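Local atomic coordinates of family 88 glycosyl hydrolase (Bacteroides thetaiotaomicron, PDB entry 5NOA), a protein that probably hydrolyses unsaturated uronic acid residues from the ends of plant glycan fragments, in a gut bacterium's breakdown of complex arabinogalactans. Residues A[143-148]-A[179-184]. Numbering follows the deposited sequence.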
# COMPACT_ATOMS: atom_id res chain seq x y z
N VAL A 143 -5.34 20.07 5.66
CA VAL A 143 -4.82 19.17 6.66
C VAL A 143 -3.33 19.02 6.53
O VAL A 143 -2.59 19.17 7.53
CB VAL A 143 -5.53 17.81 6.57
CG1 VAL A 143 -4.83 16.77 7.41
CG2 VAL A 143 -6.99 17.94 6.99
N MET A 144 -2.84 18.71 5.32
CA MET A 144 -1.41 18.45 5.21
C MET A 144 -0.56 19.70 5.42
O MET A 144 0.51 19.63 6.02
CB MET A 144 -1.06 17.79 3.87
CG MET A 144 -1.75 16.45 3.59
SD MET A 144 -1.84 15.28 4.99
CE MET A 144 -0.11 14.97 5.32
N GLU A 145 -1.05 20.84 4.95
CA GLU A 145 -0.34 22.09 5.15
C GLU A 145 -0.32 22.51 6.62
O GLU A 145 0.70 23.01 7.09
CB GLU A 145 -0.83 23.15 4.17
CG GLU A 145 -0.47 22.73 2.74
CD GLU A 145 -1.22 23.39 1.59
OE1 GLU A 145 -1.87 24.45 1.80
OE2 GLU A 145 -1.16 22.84 0.44
N TYR A 146 -1.41 22.27 7.37
CA TYR A 146 -1.34 22.48 8.81
C TYR A 146 -0.32 21.52 9.44
O TYR A 146 0.55 21.91 10.21
CB TYR A 146 -2.71 22.29 9.47
CG TYR A 146 -2.57 22.36 10.98
CD1 TYR A 146 -2.36 23.59 11.61
CD2 TYR A 146 -2.59 21.22 11.76
CE1 TYR A 146 -2.17 23.65 12.98
CE2 TYR A 146 -2.43 21.28 13.13
CZ TYR A 146 -2.21 22.49 13.74
OH TYR A 146 -2.04 22.56 15.10
N GLN A 147 -0.40 20.24 9.10
CA GLN A 147 0.54 19.27 9.64
C GLN A 147 1.98 19.70 9.40
O GLN A 147 2.81 19.67 10.31
CB GLN A 147 0.28 17.91 9.04
CG GLN A 147 1.12 16.79 9.60
CD GLN A 147 0.64 15.45 9.13
OE1 GLN A 147 -0.55 15.21 9.06
NE2 GLN A 147 1.59 14.56 8.86
N MET A 148 2.29 20.12 8.18
CA MET A 148 3.66 20.50 7.85
C MET A 148 4.13 21.76 8.59
O MET A 148 5.32 21.95 8.76
CB MET A 148 3.83 20.68 6.34
CG MET A 148 3.67 19.39 5.57
SD MET A 148 4.04 19.55 3.82
CE MET A 148 2.78 20.66 3.23
N PRO A 179 7.27 23.08 -2.60
CA PRO A 179 8.38 22.20 -2.20
C PRO A 179 8.36 21.67 -0.76
O PRO A 179 9.02 20.68 -0.45
CB PRO A 179 9.62 23.07 -2.44
CG PRO A 179 9.12 24.44 -2.56
CD PRO A 179 7.75 24.39 -3.05
N LEU A 180 7.60 22.30 0.12
CA LEU A 180 7.51 21.83 1.47
C LEU A 180 7.01 20.38 1.54
O LEU A 180 7.44 19.64 2.40
CB LEU A 180 6.66 22.77 2.33
CG LEU A 180 6.66 22.47 3.81
CD1 LEU A 180 8.05 22.66 4.44
CD2 LEU A 180 5.64 23.38 4.50
N TYR A 181 6.10 20.00 0.63
CA TYR A 181 5.64 18.59 0.61
C TYR A 181 6.79 17.60 0.49
O TYR A 181 6.76 16.55 1.12
CB TYR A 181 4.64 18.37 -0.52
CG TYR A 181 3.25 18.89 -0.25
CD1 TYR A 181 2.40 18.20 0.59
CD2 TYR A 181 2.77 20.06 -0.84
CE1 TYR A 181 1.12 18.67 0.86
CE2 TYR A 181 1.50 20.53 -0.57
CZ TYR A 181 0.69 19.82 0.28
OH TYR A 181 -0.59 20.23 0.55
N LEU A 182 7.78 17.94 -0.33
CA LEU A 182 8.89 17.02 -0.53
C LEU A 182 9.93 17.07 0.57
O LEU A 182 10.57 16.07 0.88
CB LEU A 182 9.50 17.22 -1.93
CG LEU A 182 8.50 17.09 -3.09
CD1 LEU A 182 9.23 17.26 -4.42
CD2 LEU A 182 7.74 15.78 -3.04
N GLU A 183 10.06 18.23 1.21
CA GLU A 183 10.90 18.33 2.38
C GLU A 183 10.35 17.53 3.55
O GLU A 183 11.07 16.79 4.25
CB GLU A 183 11.08 19.78 2.78
CG GLU A 183 11.85 20.01 4.06
CD GLU A 183 13.23 19.39 4.09
OE1 GLU A 183 13.97 19.43 3.04
OE2 GLU A 183 13.57 18.87 5.21
N LYS A 184 9.05 17.66 3.77
CA LYS A 184 8.39 16.94 4.86
C LYS A 184 8.24 15.46 4.59
O LYS A 184 8.29 14.67 5.54
CB LYS A 184 7.08 17.65 5.20
CG LYS A 184 7.32 19.01 5.87
CD LYS A 184 7.69 18.86 7.34
CE LYS A 184 7.99 20.19 8.00
NZ LYS A 184 8.27 20.01 9.45
O HOH W 1 8.04 22.50 10.82
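Met-148 lies across the ring of Tyr-181, and this pair forms the tight part of the contact. The methyl CE of Met-148 sits 3.6 Å from the centroid of the Tyr-181 ring, almost straight above its middle, as a CH-pi contact. The chain of Met-148 runs extended to SD, and a bend at its last torsion (chi3 -65°) then turns the methyl over the ring. Met-148 SD stands obliquely off the same ring, 4.3 Å from the Tyr-181 centroid, which makes this a Met-aromatic pair. At the ring edge, Met-144 CB touches Tyr-181 CE1 at 3.8 Å. Leu-172 and Thr-176 of helix 160-176 also pack against Tyr-181. The phenol reaches the partly exposed Glu-145 with its hydroxyl. Tyr-181 OH donates to Glu-145 OE2 at 2.7 Å, on the anti side of the carboxylate and 21° out of its plane. The same OE2 forms a salt bridge with Arg-141, which probably favours the charged carboxylate. A phenylalanine in place of Tyr-181 removes the hydroxyl, which would probably leave Glu-145 OE2 without its bond to helix 180-196. The contact joins helices 135-149 and 180-196, which cross at 59° between the short segments, within the mainly helical (alpha/alpha)6 barrel expected for the six-hairpin clan. The side of Leu-180 and Lys-184 is partly exposed and carries a water. Leu-180 lays CD2 against Met-148 CB at 3.7 Å. Lys-184 bends early and slides past Met-148 in the opposite direction, with the two CG atoms of Met-148 and Lys-184 3.7 Å apart. The ammonium of Lys-184 pairs mainly with Glu-187. Lys-184 NZ also donates to a water at 2.9 Å, and that water bonds weakly to Met-148 O.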